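Local coordinates for protein REP-associated tyrosine transposase (Escherichia coli, PDB 4ER8) that binds the DNA hairpins of repetitive extragenic palindromes and cleaves and recombines the mosaic elements that contain them, at residues H111-N119 with S135-Y146. Numbering follows the deposited sequence.
Sequences HHVDYIYIN and STFHRDVARGLY. With NI (nickel (II) ion), chain C.
The backbones of helix 111-119 and the short helix 137-142 come nearest at Tyr117 and Phe137, their CA atoms 6.2 Å apart and the helix directions 121° from one another. The contact illustrates how one aromatic side chain can join two segments through both its ring and its hydroxyl. With CG anti to its carbonyl carbon (chi1 -59°), Tyr117 reaches across to the start of the short helix. Its OH donates to Asp140 OD2 and accepts from Thr136 OG1, but both bonds are modelled implausibly short, so their exact geometry is doubtful. Asp140 OD1 engages Arg139 in a salt bridge. Phe137 CA lies over one face of the Tyr117 ring, 3.9 Å from its centroid, a CH-pi contact; the Phe137 ring turns its edge to Tyr117. Tyr117 in turn points its own edge at the face of Tyr146, the planes 87° apart, completing an aromatic cluster. Tyr146 OH donates to Asp114 OD1 over 2.9 Å, and Val113 CG1 packs 4.0 Å from Tyr146 CZ. Replacing Tyr146 by alanine is likely to leave Asp114 OD1 without this donor and the Tyr117 edge without the face it meets. Thr136 and Arg139 also hydrogen-bond to strand 49-55, and Val113 packs on strand 59-65. The contact thus ties helix 137-142 to the helix whose Asn119 binds nickel, with His59, His61, His123 and Glu161, in this HUH nuclease.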
loop_
_atom_site.group_PDB
_atom_site.type_symbol
_atom_site.label_atom_id
_atom_site.label_comp_id
_atom_site.label_asym_id
_atom_site.label_seq_id
_atom_site.Cartn_x
_atom_site.Cartn_y
_atom_site.Cartn_z
ATOM N N HIS A 111 -8.090 -9.129 -7.744
ATOM C CA HIS A 111 -7.890 -9.864 -6.485
ATOM C C HIS A 111 -7.066 -8.995 -5.564
ATOM O O HIS A 111 -7.293 -8.942 -4.351
ATOM C CB HIS A 111 -7.230 -11.255 -6.643
ATOM C CG HIS A 111 -8.130 -12.293 -7.257
ATOM N ND1 HIS A 111 -7.649 -13.428 -7.889
ATOM C CD2 HIS A 111 -9.488 -12.362 -7.354
ATOM C CE1 HIS A 111 -8.665 -14.157 -8.326
ATOM N NE2 HIS A 111 -9.789 -13.521 -8.034
ATOM N N HIS A 112 -6.099 -8.297 -6.143
ATOM C CA HIS A 112 -5.249 -7.488 -5.313
ATOM C C HIS A 112 -5.935 -6.193 -4.908
ATOM O O HIS A 112 -5.677 -5.728 -3.808
ATOM C CB HIS A 112 -3.886 -7.241 -5.939
ATOM C CG HIS A 112 -2.971 -8.411 -5.850
ATOM N ND1 HIS A 112 -2.989 -9.445 -6.766
ATOM C CD2 HIS A 112 -1.962 -8.687 -4.993
ATOM C CE1 HIS A 112 -2.062 -10.333 -6.439
ATOM N NE2 HIS A 112 -1.427 -9.894 -5.373
ATOM N N VAL A 113 -6.818 -5.617 -5.726
ATOM C CA VAL A 113 -7.495 -4.394 -5.243
ATOM C C VAL A 113 -8.431 -4.785 -4.073
ATOM O O VAL A 113 -8.470 -4.105 -3.054
ATOM C CB VAL A 113 -8.317 -3.623 -6.318
ATOM C CG1 VAL A 113 -9.114 -2.534 -5.653
ATOM C CG2 VAL A 113 -7.461 -3.012 -7.468
ATOM N N ASP A 114 -9.173 -5.878 -4.236
ATOM C CA ASP A 114 -10.090 -6.379 -3.250
ATOM C C ASP A 114 -9.284 -6.620 -1.970
ATOM O O ASP A 114 -9.663 -6.170 -0.854
ATOM C CB ASP A 114 -10.662 -7.732 -3.691
ATOM C CG ASP A 114 -11.671 -7.645 -4.856
ATOM O OD1 ASP A 114 -12.131 -6.561 -5.310
ATOM O OD2 ASP A 114 -12.030 -8.743 -5.309
ATOM N N TYR A 115 -8.170 -7.337 -2.137
ATOM C CA TYR A 115 -7.333 -7.686 -1.024
ATOM C C TYR A 115 -6.985 -6.420 -0.265
ATOM O O TYR A 115 -6.924 -6.411 0.977
ATOM C CB TYR A 115 -6.039 -8.305 -1.500
ATOM C CG TYR A 115 -5.243 -8.819 -0.328
ATOM C CD1 TYR A 115 -5.311 -10.164 0.061
ATOM C CD2 TYR A 115 -4.428 -7.967 0.413
ATOM C CE1 TYR A 115 -4.555 -10.645 1.126
ATOM C CE2 TYR A 115 -3.655 -8.450 1.493
ATOM C CZ TYR A 115 -3.734 -9.784 1.838
ATOM O OH TYR A 115 -3.022 -10.240 2.932
ATOM N N ILE A 116 -6.734 -5.345 -1.011
ATOM C CA ILE A 116 -6.379 -4.149 -0.343
ATOM C C ILE A 116 -7.535 -3.658 0.525
ATOM O O ILE A 116 -7.346 -3.488 1.732
ATOM C CB ILE A 116 -5.859 -3.090 -1.295
ATOM C CG1 ILE A 116 -4.393 -3.424 -1.635
ATOM C CG2 ILE A 116 -6.008 -1.713 -0.635
ATOM C CD1 ILE A 116 -3.923 -2.974 -2.965
ATOM N N TYR A 117 -8.718 -3.494 -0.077
ATOM C CA TYR A 117 -9.860 -2.931 0.630
ATOM C C TYR A 117 -10.411 -3.849 1.725
ATOM O O TYR A 117 -10.969 -3.361 2.702
ATOM C CB TYR A 117 -10.976 -2.445 -0.334
ATOM C CG TYR A 117 -10.491 -1.373 -1.309
ATOM C CD1 TYR A 117 -10.883 -1.375 -2.661
ATOM C CD2 TYR A 117 -9.604 -0.373 -0.890
ATOM C CE1 TYR A 117 -10.397 -0.396 -3.553
ATOM C CE2 TYR A 117 -9.136 0.596 -1.764
ATOM C CZ TYR A 117 -9.518 0.576 -3.089
ATOM O OH TYR A 117 -9.022 1.556 -3.936
ATOM N N ILE A 118 -10.255 -5.161 1.570
ATOM C CA ILE A 118 -10.648 -6.110 2.609
ATOM C C ILE A 118 -9.693 -6.139 3.789
ATOM O O ILE A 118 -10.019 -6.623 4.867
ATOM C CB ILE A 118 -10.740 -7.519 2.047
ATOM C CG1 ILE A 118 -12.079 -7.697 1.350
ATOM C CG2 ILE A 118 -10.636 -8.563 3.127
ATOM C CD1 ILE A 118 -12.030 -8.798 0.273
ATOM N N ASN A 119 -8.496 -5.638 3.581
ATOM C CA ASN A 119 -7.460 -5.873 4.551
ATOM C C ASN A 119 -7.834 -5.418 5.984
ATOM O O ASN A 119 -7.651 -6.167 6.956
ATOM C CB ASN A 119 -6.178 -5.222 4.089
ATOM C CG ASN A 119 -5.006 -6.006 4.460
ATOM O OD1 ASN A 119 -3.997 -5.465 4.909
ATOM N ND2 ASN A 119 -5.110 -7.319 4.288
ATOM N N SER A 135 -8.131 4.656 3.509
ATOM C CA SER A 135 -7.854 3.985 2.250
ATOM C C SER A 135 -8.471 4.714 1.069
ATOM O O SER A 135 -9.197 5.679 1.257
ATOM C CB SER A 135 -8.412 2.586 2.297
ATOM O OG SER A 135 -9.800 2.645 2.190
ATOM N N THR A 136 -8.201 4.233 -0.139
ATOM C CA THR A 136 -8.810 4.785 -1.325
ATOM C C THR A 136 -10.185 4.151 -1.646
ATOM O O THR A 136 -10.761 4.369 -2.740
ATOM C CB THR A 136 -7.913 4.588 -2.513
ATOM O OG1 THR A 136 -7.729 3.179 -2.739
ATOM C CG2 THR A 136 -6.597 5.267 -2.249
ATOM N N PHE A 137 -10.702 3.361 -0.704
ATOM C CA PHE A 137 -11.985 2.697 -0.931
ATOM C C PHE A 137 -13.066 3.715 -1.239
ATOM O O PHE A 137 -13.718 3.647 -2.268
ATOM C CB PHE A 137 -12.385 1.863 0.260
ATOM C CG PHE A 137 -13.705 1.178 0.094
ATOM C CD1 PHE A 137 -13.857 0.123 -0.821
ATOM C CD2 PHE A 137 -14.793 1.538 0.889
ATOM C CE1 PHE A 137 -15.077 -0.547 -0.949
ATOM C CE2 PHE A 137 -16.019 0.887 0.756
ATOM C CZ PHE A 137 -16.154 -0.155 -0.160
ATOM N N HIS A 138 -13.235 4.662 -0.328
ATOM C CA HIS A 138 -14.108 5.847 -0.524
ATOM C C HIS A 138 -13.794 6.682 -1.778
ATOM O O HIS A 138 -14.699 7.035 -2.498
ATOM C CB HIS A 138 -14.110 6.668 0.757
ATOM C CG HIS A 138 -14.335 5.818 1.970
ATOM N ND1 HIS A 138 -15.596 5.551 2.472
ATOM C CD2 HIS A 138 -13.467 5.111 2.738
ATOM C CE1 HIS A 138 -15.493 4.748 3.518
ATOM N NE2 HIS A 138 -14.212 4.468 3.703
ATOM N N ARG A 139 -12.530 6.966 -2.079
ATOM C CA ARG A 139 -12.271 7.569 -3.368
ATOM C C ARG A 139 -12.951 6.735 -4.464
ATOM O O ARG A 139 -13.565 7.305 -5.374
ATOM C CB ARG A 139 -10.781 7.718 -3.665
ATOM C CG ARG A 139 -10.498 8.362 -5.012
ATOM C CD ARG A 139 -9.124 7.995 -5.588
ATOM N NE ARG A 139 -9.162 6.668 -6.212
ATOM C CZ ARG A 139 -8.138 5.833 -6.331
ATOM N NH1 ARG A 139 -6.941 6.152 -5.848
ATOM N NH2 ARG A 139 -8.329 4.662 -6.920
ATOM N N ASP A 140 -12.866 5.407 -4.364
ATOM C CA ASP A 140 -13.313 4.516 -5.432
ATOM C C ASP A 140 -14.811 4.347 -5.477
ATOM O O ASP A 140 -15.374 4.238 -6.569
ATOM C CB ASP A 140 -12.660 3.152 -5.310
ATOM C CG ASP A 140 -11.233 3.141 -5.825
ATOM O OD1 ASP A 140 -10.771 4.171 -6.366
ATOM O OD2 ASP A 140 -10.570 2.094 -5.707
ATOM N N VAL A 141 -15.452 4.318 -4.305
ATOM C CA VAL A 141 -16.913 4.367 -4.185
ATOM C C VAL A 141 -17.472 5.656 -4.783
ATOM O O VAL A 141 -18.594 5.672 -5.277
ATOM C CB VAL A 141 -17.344 4.394 -2.706
ATOM C CG1 VAL A 141 -18.894 4.550 -2.549
ATOM C CG2 VAL A 141 -16.807 3.164 -1.952
ATOM N N ALA A 142 -16.689 6.733 -4.702
ATOM C CA ALA A 142 -17.085 8.044 -5.187
ATOM C C ALA A 142 -16.960 8.174 -6.708
ATOM O O ALA A 142 -17.594 9.047 -7.300
ATOM C CB ALA A 142 -16.349 9.185 -4.432
ATOM N N ARG A 143 -16.180 7.322 -7.362
ATOM C CA ARG A 143 -16.590 7.001 -8.738
ATOM C C ARG A 143 -17.467 5.767 -8.659
ATOM O O ARG A 143 -17.835 5.348 -7.579
ATOM C CB ARG A 143 -15.452 6.847 -9.738
ATOM C CG ARG A 143 -16.016 6.848 -11.199
ATOM C CD ARG A 143 -15.081 7.543 -12.211
ATOM N NE ARG A 143 -15.837 8.400 -13.136
ATOM C CZ ARG A 143 -16.238 8.055 -14.363
ATOM N NH1 ARG A 143 -15.959 6.848 -14.864
ATOM N NH2 ARG A 143 -16.921 8.929 -15.099
ATOM N N GLY A 144 -17.837 5.179 -9.775
ATOM C CA GLY A 144 -18.764 4.046 -9.682
ATOM C C GLY A 144 -18.057 2.715 -9.700
ATOM O O GLY A 144 -18.431 1.819 -10.460
ATOM N N LEU A 145 -17.028 2.604 -8.865
ATOM C CA LEU A 145 -16.168 1.438 -8.832
ATOM C C LEU A 145 -16.668 0.381 -7.882
ATOM O O LEU A 145 -16.858 -0.776 -8.281
ATOM C CB LEU A 145 -14.761 1.835 -8.437
ATOM C CG LEU A 145 -13.774 1.956 -9.602
ATOM C CD1 LEU A 145 -13.547 0.555 -10.237
ATOM C CD2 LEU A 145 -14.213 3.023 -10.631
ATOM N N TYR A 146 -16.889 0.790 -6.634
ATOM C CA TYR A 146 -17.385 -0.128 -5.596
ATOM C C TYR A 146 -18.650 0.362 -4.879
ATOM O O TYR A 146 -18.725 1.532 -4.503
ATOM C CB TYR A 146 -16.295 -0.376 -4.533
ATOM C CG TYR A 146 -15.189 -1.322 -4.949
ATOM C CD1 TYR A 146 -14.139 -0.865 -5.723
ATOM C CD2 TYR A 146 -15.171 -2.660 -4.539
ATOM C CE1 TYR A 146 -13.103 -1.694 -6.119
ATOM C CE2 TYR A 146 -14.112 -3.510 -4.910
ATOM C CZ TYR A 146 -13.069 -3.010 -5.720
ATOM O OH TYR A 146 -11.989 -3.775 -6.165
HETATM NI NI NI C . -2.158 -6.325 5.658
#